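Local coordinates for protein nucleoporin NUP82 (Saccharomyces cerevisiae, PDB 3PBP) that serves as a structural component of the nuclear pore complex, its N-terminal beta-propeller domain taking part in the interaction with NUP116, at residues A[85-97]-A[107-119]. The protein carries 1 engineered substitution. Numbering follows the deposited sequence.
Sequences DNEIFVMEVPWGY and DAFQIFHYSIDEE
A classic beta bulge sets two residues, I111 and F112, against the single residue V90 in the antiparallel pair formed by strands 87-92 and 110-115, the third and outermost strands of a four-stranded propeller blade. V90 O takes two amides there: I111 N at 2.9 Å, nearly head-on to the carbonyl, and F112 N in a weaker bond. Beyond the bulge the register has slipped by one, so M91 pairs with Q110 and E92 N bonds to F109 O.

On the face carrying F89, the H113 side chain, with CG anti to the backbone N (chi1 177°), runs beside that of F89 in the same direction and turns its ring edge to the F89 ring face, with planes at 65° and ND1 3.2 Å from F89 CE2. The reverse face, with I88, V90, F112 and Y114, is largely apolar, though the Y114 hydroxyl bonds to K146; I88 and F112 continue onto I142 of strand 141-146 in the next blade.

Past the strand ends, F109 meets two partners: P94 CG sits over the centre of its face, 3.7 Å from the ring centroid, while its edge meets the face of Y97 in a T-shaped stack. At the other end, N86 O accepts the amide of I116, and the N86 side chain reaches across D117, its ND2 donating to D117 OD2 at 3.1 Å on the syn side, 34° out of the carboxylate plane.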
# COMPACT_ATOMS: atom_id res chain seq x y z
N ASP A 85 -2.37 18.86 -2.00
CA ASP A 85 -2.49 18.09 -3.23
C ASP A 85 -1.44 18.49 -4.27
O ASP A 85 -1.27 17.81 -5.29
CB ASP A 85 -3.88 18.28 -3.81
CG ASP A 85 -4.18 19.73 -4.14
OD1 ASP A 85 -4.03 20.60 -3.25
OD2 ASP A 85 -4.59 20.00 -5.29
N ASN A 86 -0.70 19.56 -3.99
CA ASN A 86 0.26 20.02 -4.97
C ASN A 86 1.72 20.01 -4.57
O ASN A 86 2.58 19.75 -5.41
CB ASN A 86 -0.16 21.43 -5.40
CG ASN A 86 0.80 22.05 -6.41
OD1 ASN A 86 1.87 22.55 -6.05
ND2 ASN A 86 0.43 21.99 -7.69
N GLU A 87 2.01 20.29 -3.31
CA GLU A 87 3.40 20.31 -2.89
C GLU A 87 3.68 19.65 -1.54
O GLU A 87 2.76 19.39 -0.75
CB GLU A 87 3.89 21.76 -2.89
CG GLU A 87 3.14 22.68 -1.93
CD GLU A 87 3.49 24.15 -2.16
OE1 GLU A 87 4.63 24.43 -2.60
OE2 GLU A 87 2.63 25.03 -1.88
N ILE A 88 4.96 19.39 -1.30
CA ILE A 88 5.43 18.75 -0.07
C ILE A 88 6.61 19.52 0.54
O ILE A 88 7.56 19.89 -0.16
CB ILE A 88 5.92 17.30 -0.35
CG1 ILE A 88 4.80 16.45 -0.95
CG2 ILE A 88 6.45 16.66 0.93
CD1 ILE A 88 5.25 15.07 -1.44
N PHE A 89 6.55 19.74 1.85
CA PHE A 89 7.65 20.41 2.56
C PHE A 89 8.14 19.49 3.67
O PHE A 89 7.34 18.79 4.29
CB PHE A 89 7.21 21.70 3.23
CG PHE A 89 6.85 22.80 2.29
CD1 PHE A 89 5.57 22.88 1.72
CD2 PHE A 89 7.78 23.80 1.99
CE1 PHE A 89 5.22 23.92 0.87
CE2 PHE A 89 7.44 24.85 1.14
CZ PHE A 89 6.15 24.91 0.58
N VAL A 90 9.44 19.48 3.92
CA VAL A 90 9.97 18.68 5.00
C VAL A 90 10.87 19.58 5.85
O VAL A 90 11.87 20.12 5.37
CB VAL A 90 10.75 17.46 4.50
CG1 VAL A 90 11.40 16.74 5.67
CG2 VAL A 90 9.80 16.52 3.79
N MSE A 91 10.48 19.75 7.11
CA MSE A 91 11.22 20.59 8.04
C MSE A 91 11.79 19.82 9.21
O MSE A 91 11.19 18.86 9.69
CB MSE A 91 10.32 21.69 8.56
CG MSE A 91 10.01 22.72 7.51
SE MSE A 91 8.70 24.01 8.10
CE MSE A 91 7.94 24.49 6.38
N GLU A 92 12.95 20.27 9.67
CA GLU A 92 13.64 19.65 10.78
C GLU A 92 13.31 20.38 12.07
O GLU A 92 13.54 21.58 12.18
CB GLU A 92 15.14 19.71 10.51
CG GLU A 92 16.00 18.96 11.51
CD GLU A 92 17.47 18.94 11.09
OE1 GLU A 92 18.13 19.99 11.16
OE2 GLU A 92 17.95 17.86 10.69
N VAL A 93 12.74 19.67 13.05
CA VAL A 93 12.44 20.29 14.34
C VAL A 93 13.81 20.60 14.96
O VAL A 93 14.63 19.69 15.15
CB VAL A 93 11.66 19.34 15.26
CG1 VAL A 93 11.49 19.97 16.61
CG2 VAL A 93 10.32 19.04 14.65
N PRO A 94 14.08 21.87 15.28
CA PRO A 94 15.35 22.31 15.86
C PRO A 94 15.70 21.83 17.26
O PRO A 94 16.11 22.63 18.10
CB PRO A 94 15.25 23.84 15.79
CG PRO A 94 14.16 24.09 14.78
CD PRO A 94 13.18 23.01 15.10
N TRP A 95 15.54 20.54 17.53
CA TRP A 95 15.86 20.03 18.85
C TRP A 95 17.32 20.34 19.11
O TRP A 95 18.18 20.06 18.28
CB TRP A 95 15.69 18.50 18.92
CG TRP A 95 14.30 18.01 18.70
CD1 TRP A 95 13.84 17.30 17.62
CD2 TRP A 95 13.19 18.17 19.59
NE1 TRP A 95 12.51 17.00 17.79
CE2 TRP A 95 12.09 17.52 18.99
CE3 TRP A 95 13.03 18.79 20.83
CZ2 TRP A 95 10.84 17.47 19.59
CZ3 TRP A 95 11.79 18.74 21.43
CH2 TRP A 95 10.70 18.09 20.81
N GLY A 96 17.62 20.93 20.27
CA GLY A 96 19.01 21.22 20.58
C GLY A 96 19.38 22.67 20.37
O GLY A 96 20.32 23.16 21.00
N TYR A 97 18.68 23.34 19.46
CA TYR A 97 18.93 24.76 19.23
C TYR A 97 18.03 25.48 20.22
O TYR A 97 17.01 24.93 20.65
CB TYR A 97 18.54 25.14 17.81
CG TYR A 97 19.32 24.40 16.77
CD1 TYR A 97 19.01 23.08 16.44
CD2 TYR A 97 20.39 25.01 16.13
CE1 TYR A 97 19.75 22.39 15.50
CE2 TYR A 97 21.14 24.32 15.18
CZ TYR A 97 20.82 23.01 14.88
OH TYR A 97 21.56 22.32 13.96
N ASP A 107 16.96 28.73 7.64
CA ASP A 107 16.71 28.15 6.33
C ASP A 107 17.31 26.76 6.31
O ASP A 107 16.96 25.93 5.47
CB ASP A 107 17.33 29.01 5.23
CG ASP A 107 16.73 30.40 5.17
OD1 ASP A 107 15.85 30.69 6.01
OD2 ASP A 107 17.14 31.20 4.29
N ALA A 108 18.24 26.52 7.23
CA ALA A 108 18.90 25.23 7.33
C ALA A 108 17.87 24.16 7.68
O ALA A 108 18.03 22.99 7.34
CB ALA A 108 19.98 25.28 8.41
N PHE A 109 16.81 24.58 8.37
CA PHE A 109 15.75 23.67 8.79
C PHE A 109 14.75 23.33 7.70
O PHE A 109 13.84 22.54 7.92
CB PHE A 109 15.05 24.24 10.01
CG PHE A 109 15.96 24.40 11.20
CD1 PHE A 109 16.74 23.33 11.63
CD2 PHE A 109 16.06 25.62 11.86
CE1 PHE A 109 17.60 23.47 12.70
CE2 PHE A 109 16.92 25.76 12.93
CZ PHE A 109 17.69 24.68 13.35
N GLN A 110 14.93 23.92 6.52
CA GLN A 110 14.05 23.62 5.40
C GLN A 110 14.87 22.58 4.68
O GLN A 110 15.84 22.89 3.99
CB GLN A 110 13.83 24.86 4.53
CG GLN A 110 13.08 25.99 5.21
CD GLN A 110 11.74 25.55 5.81
OE1 GLN A 110 10.86 25.03 5.11
NE2 GLN A 110 11.58 25.77 7.12
N ILE A 111 14.48 21.33 4.85
CA ILE A 111 15.22 20.23 4.27
C ILE A 111 14.86 19.73 2.88
O ILE A 111 15.75 19.29 2.13
CB ILE A 111 15.19 19.06 5.26
CG1 ILE A 111 15.84 19.52 6.56
CG2 ILE A 111 15.89 17.85 4.68
CD1 ILE A 111 15.88 18.46 7.63
N PHE A 112 13.58 19.80 2.51
CA PHE A 112 13.18 19.29 1.19
C PHE A 112 11.88 19.90 0.71
O PHE A 112 10.99 20.21 1.51
CB PHE A 112 13.03 17.77 1.28
CG PHE A 112 12.42 17.13 0.05
CD1 PHE A 112 13.23 16.70 -1.00
CD2 PHE A 112 11.05 16.92 -0.02
CE1 PHE A 112 12.69 16.07 -2.10
CE2 PHE A 112 10.49 16.29 -1.13
CZ PHE A 112 11.32 15.87 -2.17
N HIS A 113 11.77 20.07 -0.61
CA HIS A 113 10.55 20.61 -1.19
C HIS A 113 10.24 19.93 -2.51
O HIS A 113 11.15 19.52 -3.23
CB HIS A 113 10.67 22.11 -1.43
CG HIS A 113 9.45 22.70 -2.08
ND1 HIS A 113 8.34 23.09 -1.37
CD2 HIS A 113 9.16 22.90 -3.39
CE1 HIS A 113 7.41 23.51 -2.21
NE2 HIS A 113 7.88 23.41 -3.44
N TYR A 114 8.96 19.82 -2.81
CA TYR A 114 8.54 19.18 -4.06
C TYR A 114 7.15 19.65 -4.47
O TYR A 114 6.25 19.80 -3.62
CB TYR A 114 8.51 17.66 -3.90
CG TYR A 114 7.89 16.95 -5.07
CD1 TYR A 114 8.63 16.68 -6.22
CD2 TYR A 114 6.55 16.58 -5.05
CE1 TYR A 114 8.04 16.08 -7.32
CE2 TYR A 114 5.94 15.98 -6.15
CZ TYR A 114 6.69 15.73 -7.28
OH TYR A 114 6.08 15.15 -8.37
N SER A 115 6.99 19.90 -5.77
CA SER A 115 5.71 20.32 -6.35
C SER A 115 5.49 19.44 -7.57
O SER A 115 6.45 19.06 -8.25
CB SER A 115 5.75 21.79 -6.77
OG SER A 115 4.49 22.22 -7.28
N ILE A 116 4.24 19.10 -7.84
CA ILE A 116 3.96 18.24 -8.98
C ILE A 116 4.24 19.00 -10.27
O ILE A 116 4.48 18.40 -11.33
CB ILE A 116 2.51 17.74 -8.95
CG1 ILE A 116 1.54 18.91 -8.91
CG2 ILE A 116 2.29 16.87 -7.73
CD1 ILE A 116 0.10 18.49 -8.84
N ASP A 117 4.23 20.33 -10.17
CA ASP A 117 4.49 21.19 -11.32
C ASP A 117 5.96 21.08 -11.74
O ASP A 117 6.36 21.60 -12.78
CB ASP A 117 4.16 22.64 -10.98
CG ASP A 117 2.78 22.80 -10.37
OD1 ASP A 117 1.80 22.35 -11.00
OD2 ASP A 117 2.68 23.38 -9.27
N GLU A 118 6.76 20.40 -10.92
CA GLU A 118 8.17 20.22 -11.20
C GLU A 118 8.39 19.22 -12.32
O GLU A 118 9.52 19.02 -12.78
CB GLU A 118 8.90 19.73 -9.95
CG GLU A 118 9.30 20.83 -8.99
CD GLU A 118 9.94 20.30 -7.73
OE1 GLU A 118 10.74 19.34 -7.84
OE2 GLU A 118 9.64 20.84 -6.64
N GLU A 119 7.32 18.58 -12.76
CA GLU A 119 7.42 17.59 -13.83
C GLU A 119 6.74 18.03 -15.12
O GLU A 119 5.61 18.52 -15.12
CB GLU A 119 6.86 16.25 -13.35
CG GLU A 119 7.92 15.35 -12.73
CD GLU A 119 7.36 14.38 -11.70
OE1 GLU A 119 6.94 14.83 -10.61
OE2 GLU A 119 7.35 13.16 -11.99